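Local coordinates for glycoside Hydrolase Family 43_12 (Metagenome, PDB 7JVH), which probably hydrolyses glycosidic bonds in plant hemicellulose-type polysaccharides or oligosaccharides, as a family 43 (subfamily 12) glycoside hydrolase from the capybara gut metagenome, at residues S79-P84 and T113-S118; A119-P124 and T139-A144. One frame throughout, in Å; residues are numbered along the deposited sequence.

Contact 1: S79-P84 and T113-S118; sequences SFAMFP and TTCGIS
Ala81 and Cys115 meet methyl to sulfur, with Ala81 CB 3.9 Å from Cys115 SG. The thiol gets there because it stands opposite the backbone N across the first torsion (chi1 -171°), which extends it toward the other segment. The same methyl lies 4.0 Å from Gly116 O. One step back, Phe80 uses its CB rather than its ring as the main point of touch, 3.8 Å from Ile117 O; the ring itself passes obliquely by the backbone of Ser118.

No direct hydrogen bond crosses between 79-84 and 113-118, and a water does that work instead. It accepts from Ala81 N at 3.1 Å and donates to Ile117 O at 2.7 Å, so the water links the two backbones where no direct bond spans them.

Behind this first shell, a type II' turn from Ser79 to Met82, closed by Met82 N to Ser79 O at 3.2 Å, puts Phe80 and Ala81 at its corners, facing 113-118. The backbone of Arg401 bonds to that of Ala81, while Arg401 NE bonds to Cys115 O, and Met400 packs on Ala81 and Ile117. Phe80 also meets Phe556 and lies close to a bound glycerol. In the five-bladed beta-propeller of family 43, this turn lies between the second and third strands of the first blade and packs on the connection to the next, with 399-401 and Phe556 of the C-terminal part alongside.

Contact 2: A119-P124 and T139-A144; sequences AGIYAP and TTEFCA
Thr139 OG1 reaches across to the end of 119-124, where it lies 3.0 Å from Tyr122 O and 3.2 Å from Ala123 O. The hydroxyl is turned opposite the backbone N (chi1 -172°), which points it at these two oxygens.

Thr140 takes part through its carbonyl: Tyr122 N donates to Thr140 O at 3.0 Å in a nearly straight bond, arriving almost along the C=O axis. Thr140 CG2 lies over one face of the Phe142 ring, toward the rim, while the Thr140 hydroxyl is engaged by Asn149.

Glu141 sits on the same face of the sheet as Ile121, in a non-hydrogen-bonded pair. The Ile121 CD1 methyl sits across the glutamate chain, against its CB and CG, and comes 3.3 Å from Glu141 OE1, so the carboxylate has a methyl against it on this side. These pairings belong to the antiparallel hairpin of strands 120-129 and 134-142, the first and second strands of a four-stranded sheet, one blade of the five-bladed beta-propeller of family 43, 120-129 being the blade's edge strand nearest the axis.

Phe142 forms the hydrogen-bonded pair with Gly120, Phe142 N to Gly120 O at 2.9 Å and Gly120 N to Phe142 O at 3.1 Å. Both donors lie above the acceptor's carbonyl plane. The Phe142 ring presents its CD2 edge to the centre of the Tyr122 face, a T-shaped stack with planes at 81°, and Tyr122 OH is held by Ser118 O.

Cys143 comes last, its SG 4.1 Å from Gly120 CA, where the backbone has a positive phi that favours glycine.

From the N terminus, the chain first passes 79-84, crosses the strands 85-91 and 98-102 of one sheet, and returns at 113-118, where contact 1 closes that loop. Without a gap it runs on into 119-124, turns through the hairpin and comes back at 139-144, closing contact 2. The two loops are therefore in series, neither crossing nor enclosing the other. Contact 1 holds the 79-84 loop of the first blade against the connection leading into the second; contact 2 pairs that second blade's first two strands. Their centres are about 9 Å apart, and direct touches join the blades: Phe80 N probably bonds to Ile121 O at 3.1 Å, and Cys115 SG packs 3.6 Å from Cys143 CB.

Contact 1: S79-P84 and T113-S118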
ATOM      1  N   SER A  79      -3.020  -2.263  -3.068  1.00 57.83           N
ATOM      2  CA  SER A  79      -3.231  -0.839  -3.282  1.00 51.10           C
ATOM      3  C   SER A  79      -4.677  -0.359  -3.263  1.00 53.67           C
ATOM      4  O   SER A  79      -4.933   0.851  -3.309  1.00 48.10           O
ATOM      5  CB  SER A  79      -2.566  -0.404  -4.593  1.00 49.03           C
ATOM      6  OG  SER A  79      -2.931  -1.237  -5.673  1.00 56.79           O
ATOM      7  N   PHE A  80      -5.632  -1.294  -3.246  1.00 57.71           N
ATOM      8  CA  PHE A  80      -7.048  -0.982  -3.048  1.00 50.19           C
ATOM      9  C   PHE A  80      -7.570  -0.059  -4.174  1.00 49.48           C
ATOM     10  O   PHE A  80      -7.468  -0.436  -5.342  1.00 53.64           O
ATOM     11  CB  PHE A  80      -7.239  -0.540  -1.581  1.00 51.78           C
ATOM     12  CG  PHE A  80      -6.704  -1.564  -0.626  1.00 65.87           C
ATOM     13  CD1 PHE A  80      -7.480  -2.646  -0.256  1.00 56.78           C
ATOM     14  CD2 PHE A  80      -5.397  -1.514  -0.190  1.00 67.90           C
ATOM     15  CE1 PHE A  80      -6.985  -3.629   0.575  1.00 57.14           C
ATOM     16  CE2 PHE A  80      -4.900  -2.524   0.641  1.00 68.04           C
ATOM     17  CZ  PHE A  80      -5.698  -3.574   1.013  1.00 52.97           C
ATOM     18  N   ALA A  81      -8.081   1.131  -3.855  1.00 38.49           N
ATOM     19  CA  ALA A  81      -8.671   2.016  -4.877  1.00 47.73           C
ATOM     20  C   ALA A  81      -7.732   3.006  -5.570  1.00 52.36           C
ATOM     21  O   ALA A  81      -8.171   3.844  -6.359  1.00 51.90           O
ATOM     22  CB  ALA A  81      -9.873   2.754  -4.294  1.00 48.05           C
HETATM   23  N   MSE A  82      -6.435   2.926  -5.266  1.00 58.55           N
HETATM   24  CA  MSE A  82      -5.460   3.849  -5.831  1.00 49.48           C
HETATM   25  C   MSE A  82      -5.147   3.407  -7.257  1.00 52.40           C
HETATM   26  O   MSE A  82      -5.224   2.217  -7.567  1.00 62.47           O
HETATM   27  CB  MSE A  82      -4.194   3.885  -4.967  1.00 39.14           C
HETATM   28  CG  MSE A  82      -4.424   4.344  -3.532  1.00 56.52           C
HETATM   29 SE   MSE A  82      -2.736   4.215  -2.501  1.00 61.06          SE
HETATM   30  CE  MSE A  82      -3.005   4.601  -0.590  1.00 33.20           C
ATOM     31  N   PHE A  83      -4.828   4.372  -8.125  1.00 50.49           N
ATOM     32  CA  PHE A  83      -4.452   4.078  -9.500  1.00 49.43           C
ATOM     33  C   PHE A  83      -3.241   4.909  -9.916  1.00 61.04           C
ATOM     34  O   PHE A  83      -3.214   6.118  -9.692  1.00 76.10           O
ATOM     35  CB  PHE A  83      -5.601   4.330 -10.469  1.00 49.26           C
ATOM     36  CG  PHE A  83      -5.315   3.850 -11.858  1.00 49.29           C
ATOM     37  CD1 PHE A  83      -5.583   2.529 -12.217  1.00 49.91           C
ATOM     38  CD2 PHE A  83      -4.731   4.686 -12.789  1.00 40.75           C
ATOM     39  CE1 PHE A  83      -5.300   2.089 -13.502  1.00 60.12           C
ATOM     40  CE2 PHE A  83      -4.440   4.245 -14.064  1.00 40.09           C
ATOM     41  CZ  PHE A  83      -4.733   2.954 -14.427  1.00 58.06           C
ATOM     42  N   PRO A  84      -2.191   4.308 -10.533  1.00 62.60           N
ATOM     43  CA  PRO A  84      -2.147   2.873 -10.821  1.00 64.03           C
ATOM     44  C   PRO A  84      -2.027   2.037  -9.564  1.00 57.50           C
ATOM     45  O   PRO A  84      -1.698   2.570  -8.510  1.00 56.86           O
ATOM     46  CB  PRO A  84      -0.891   2.749 -11.667  1.00 61.83           C
ATOM     47  CG  PRO A  84      -0.034   3.882 -11.209  1.00 60.52           C
ATOM     48  CD  PRO A  84      -0.969   5.003 -10.973  1.00 61.75           C
ATOM     49  N   THR A 113     -13.191   3.555 -10.915  1.00 44.13           N
ATOM     50  CA  THR A 113     -14.129   4.686 -10.942  1.00 47.33           C
ATOM     51  C   THR A 113     -15.002   4.792  -9.692  1.00 49.41           C
ATOM     52  O   THR A 113     -15.024   5.823  -9.061  1.00 49.02           O
ATOM     53  CB  THR A 113     -15.024   4.598 -12.187  1.00 48.54           C
ATOM     54  OG1 THR A 113     -14.209   4.344 -13.327  1.00 48.47           O
ATOM     55  CG2 THR A 113     -15.808   5.873 -12.418  1.00 48.15           C
ATOM     56  N   THR A 114     -15.709   3.704  -9.354  1.00 50.70           N
ATOM     57  CA  THR A 114     -16.646   3.655  -8.227  1.00 56.62           C
ATOM     58  C   THR A 114     -16.274   2.627  -7.147  1.00 57.00           C
ATOM     59  O   THR A 114     -17.130   2.177  -6.376  1.00 57.43           O
ATOM     60  CB  THR A 114     -18.105   3.401  -8.698  1.00 44.53           C
ATOM     61  OG1 THR A 114     -18.224   2.087  -9.249  1.00 50.04           O
ATOM     62  CG2 THR A 114     -18.516   4.394  -9.741  1.00 41.41           C
ATOM     63  N   CYS A 115     -14.978   2.307  -7.067  1.00 60.95           N
ATOM     64  CA  CYS A 115     -14.433   1.359  -6.110  1.00 44.45           C
ATOM     65  C   CYS A 115     -14.532   1.884  -4.683  1.00 42.91           C
ATOM     66  O   CYS A 115     -14.221   3.047  -4.421  1.00 50.75           O
ATOM     67  CB  CYS A 115     -12.974   1.114  -6.461  1.00 52.70           C
ATOM     68  SG  CYS A 115     -12.125  -0.223  -5.573  1.00 64.71           S
ATOM     69  N   GLY A 116     -14.958   1.021  -3.759  1.00 38.05           N
ATOM     70  CA  GLY A 116     -14.935   1.315  -2.348  1.00 37.50           C
ATOM     71  C   GLY A 116     -13.493   1.425  -1.835  1.00 58.56           C
ATOM     72  O   GLY A 116     -12.583   0.680  -2.271  1.00 54.00           O
ATOM     73  N   ILE A 117     -13.296   2.351  -0.888  1.00 48.60           N
ATOM     74  CA  ILE A 117     -11.994   2.690  -0.345  1.00 46.48           C
ATOM     75  C   ILE A 117     -11.249   1.469   0.197  1.00 55.55           C
ATOM     76  O   ILE A 117     -10.022   1.410   0.101  1.00 61.00           O
ATOM     77  CB  ILE A 117     -12.123   3.760   0.757  1.00 41.85           C
ATOM     78  CG1 ILE A 117     -10.783   4.425   1.019  1.00 45.93           C
ATOM     79  CG2 ILE A 117     -12.723   3.173   2.029  1.00 41.15           C
ATOM     80  CD1 ILE A 117     -10.309   5.323  -0.102  1.00 42.21           C
ATOM     81  N   SER A 118     -11.991   0.494   0.739  1.00 53.29           N
ATOM     82  CA  SER A 118     -11.441  -0.740   1.262  1.00 43.59           C
ATOM     83  C   SER A 118     -11.799  -1.959   0.402  1.00 51.84           C
ATOM     84  O   SER A 118     -11.958  -3.075   0.909  1.00 59.22           O
ATOM     85  CB  SER A 118     -11.905  -0.921   2.703  1.00 49.08           C
ATOM     86  OG  SER A 118     -13.272  -1.219   2.766  1.00 58.01           O
TER
HETATM   87  O   HOH W   1      -8.388   2.984  -1.442  1.00 44.86           O

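Contact 2: A119-P124 and T139-A144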
ATOM      1  N   ALA A 119     -11.930  -1.719  -0.905  1.00 57.76           N
ATOM      2  CA  ALA A 119     -12.147  -2.763  -1.900  1.00 57.32           C
ATOM      3  C   ALA A 119     -10.954  -2.724  -2.873  1.00 43.01           C
ATOM      4  O   ALA A 119      -9.837  -2.513  -2.447  1.00 51.14           O
ATOM      5  CB  ALA A 119     -13.492  -2.541  -2.609  1.00 38.34           C
ATOM      6  N   GLY A 120     -11.207  -2.917  -4.174  1.00 48.01           N
ATOM      7  CA  GLY A 120     -10.182  -2.832  -5.194  1.00 48.11           C
ATOM      8  C   GLY A 120      -9.184  -3.981  -5.082  1.00 56.47           C
ATOM      9  O   GLY A 120      -9.565  -5.146  -4.902  1.00 59.66           O
ATOM     10  N   ILE A 121      -7.893  -3.639  -5.173  1.00 62.15           N
ATOM     11  CA  ILE A 121      -6.813  -4.629  -5.243  1.00 54.51           C
ATOM     12  C   ILE A 121      -6.375  -5.104  -3.856  1.00 55.29           C
ATOM     13  O   ILE A 121      -5.742  -4.372  -3.102  1.00 51.10           O
ATOM     14  CB  ILE A 121      -5.598  -4.064  -5.987  1.00 45.66           C
ATOM     15  CG1 ILE A 121      -5.974  -3.624  -7.404  1.00 38.61           C
ATOM     16  CG2 ILE A 121      -4.485  -5.098  -6.021  1.00 53.42           C
ATOM     17  CD1 ILE A 121      -6.505  -4.718  -8.295  1.00 53.53           C
ATOM     18  N   TYR A 122      -6.718  -6.359  -3.542  1.00 56.00           N
ATOM     19  CA  TYR A 122      -6.328  -7.011  -2.288  1.00 48.20           C
ATOM     20  C   TYR A 122      -4.896  -7.612  -2.411  1.00 53.13           C
ATOM     21  O   TYR A 122      -4.152  -7.295  -3.349  1.00 42.47           O
ATOM     22  CB  TYR A 122      -7.384  -8.052  -1.889  1.00 44.00           C
ATOM     23  CG  TYR A 122      -8.567  -7.457  -1.132  1.00 54.62           C
ATOM     24  CD1 TYR A 122      -9.036  -6.158  -1.406  1.00 58.48           C
ATOM     25  CD2 TYR A 122      -9.225  -8.189  -0.151  1.00 53.29           C
ATOM     26  CE1 TYR A 122     -10.117  -5.621  -0.714  1.00 47.39           C
ATOM     27  CE2 TYR A 122     -10.289  -7.633   0.558  1.00 54.05           C
ATOM     28  CZ  TYR A 122     -10.732  -6.349   0.266  1.00 55.34           C
ATOM     29  OH  TYR A 122     -11.769  -5.815   0.983  1.00 60.63           O
ATOM     30  N   ALA A 123      -4.512  -8.443  -1.436  1.00 51.14           N
ATOM     31  CA  ALA A 123      -3.175  -9.036  -1.374  1.00 50.85           C
ATOM     32  C   ALA A 123      -2.671  -9.530  -2.724  1.00 38.78           C
ATOM     33  O   ALA A 123      -3.305 -10.360  -3.365  1.00 57.09           O
ATOM     34  CB  ALA A 123      -3.148 -10.171  -0.373  1.00 38.28           C
ATOM     35  N   PRO A 124      -1.538  -9.002  -3.220  1.00 56.05           N
ATOM     36  CA  PRO A 124      -0.895  -9.530  -4.419  1.00 52.79           C
ATOM     37  C   PRO A 124       0.026 -10.712  -4.111  1.00 56.84           C
ATOM     38  O   PRO A 124       0.545 -10.805  -2.992  1.00 54.78           O
ATOM     39  CB  PRO A 124      -0.062  -8.336  -4.883  1.00 46.40           C
ATOM     40  CG  PRO A 124       0.332  -7.661  -3.631  1.00 51.26           C
ATOM     41  CD  PRO A 124      -0.834  -7.822  -2.687  1.00 57.86           C
ATOM     42  N   THR A 139      -3.985 -11.773  -8.033  1.00 65.71           N
ATOM     43  CA  THR A 139      -4.664 -11.044  -6.964  1.00 66.31           C
ATOM     44  C   THR A 139      -6.194 -11.130  -7.069  1.00 57.70           C
ATOM     45  O   THR A 139      -6.727 -11.743  -7.995  1.00 53.28           O
ATOM     46  CB  THR A 139      -4.221  -9.568  -6.994  1.00 55.01           C
ATOM     47  OG1 THR A 139      -4.729  -8.888  -5.846  1.00 67.00           O
ATOM     48  CG2 THR A 139      -4.695  -8.880  -8.249  1.00 48.33           C
ATOM     49  N   THR A 140      -6.880 -10.512  -6.102  1.00 49.60           N
ATOM     50  CA  THR A 140      -8.328 -10.325  -6.134  1.00 61.46           C
ATOM     51  C   THR A 140      -8.621  -8.841  -6.373  1.00 64.66           C
ATOM     52  O   THR A 140      -8.125  -7.964  -5.651  1.00 59.60           O
ATOM     53  CB  THR A 140      -8.992 -10.754  -4.819  1.00 58.18           C
ATOM     54  OG1 THR A 140      -8.489 -12.030  -4.415  1.00 63.06           O
ATOM     55  CG2 THR A 140     -10.487 -10.888  -4.983  1.00 60.05           C
ATOM     56  N   GLU A 141      -9.416  -8.571  -7.408  1.00 57.55           N
ATOM     57  CA  GLU A 141      -9.760  -7.218  -7.819  1.00 53.83           C
ATOM     58  C   GLU A 141     -11.262  -7.002  -7.596  1.00 54.60           C
ATOM     59  O   GLU A 141     -12.054  -7.316  -8.455  1.00 54.00           O
ATOM     60  CB  GLU A 141      -9.367  -6.994  -9.291  1.00 52.02           C
ATOM     61  CG  GLU A 141      -9.892  -5.696  -9.919  1.00 54.14           C
ATOM     62  CD  GLU A 141      -9.190  -5.327 -11.200  1.00 55.15           C
ATOM     63  OE1 GLU A 141      -8.173  -4.649 -11.130  1.00 58.29           O
ATOM     64  OE2 GLU A 141      -9.656  -5.711 -12.283  1.00 61.64           O
ATOM     65  N   PHE A 142     -11.611  -6.469  -6.416  1.00 49.10           N
ATOM     66  CA  PHE A 142     -12.976  -6.171  -6.008  1.00 44.15           C
ATOM     67  C   PHE A 142     -13.400  -4.824  -6.548  1.00 49.81           C
ATOM     68  O   PHE A 142     -13.679  -3.904  -5.793  1.00 56.22           O
ATOM     69  CB  PHE A 142     -13.116  -6.196  -4.477  1.00 50.92           C
ATOM     70  CG  PHE A 142     -13.071  -7.580  -3.879  1.00 53.46           C
ATOM     71  CD1 PHE A 142     -13.958  -8.582  -4.320  1.00 58.68           C
ATOM     72  CD2 PHE A 142     -12.171  -7.899  -2.872  1.00 43.31           C
ATOM     73  CE1 PHE A 142     -13.932  -9.848  -3.762  1.00 42.83           C
ATOM     74  CE2 PHE A 142     -12.156  -9.182  -2.308  1.00 53.06           C
ATOM     75  CZ  PHE A 142     -13.041 -10.145  -2.750  1.00 42.16           C
ATOM     76  N   CYS A 143     -13.407  -4.723  -7.877  1.00 53.17           N
ATOM     77  CA  CYS A 143     -13.911  -3.590  -8.643  1.00 54.71           C
ATOM     78  C   CYS A 143     -13.761  -3.987 -10.113  1.00 56.88           C
ATOM     79  O   CYS A 143     -13.261  -5.068 -10.400  1.00 55.69           O
ATOM     80  CB  CYS A 143     -13.178  -2.277  -8.296  1.00 42.50           C
ATOM     81  SG  CYS A 143     -11.523  -2.032  -9.008  1.00 71.52           S
ATOM     82  N   ALA A 144     -14.211  -3.121 -11.029  1.00 49.64           N
ATOM     83  CA  ALA A 144     -14.106  -3.372 -12.468  1.00 55.82           C
ATOM     84  C   ALA A 144     -12.642  -3.353 -12.917  1.00 54.27           C
ATOM     85  O   ALA A 144     -11.814  -2.709 -12.273  1.00 55.36           O
ATOM     86  CB  ALA A 144     -14.926  -2.336 -13.224  1.00 51.60           C
TER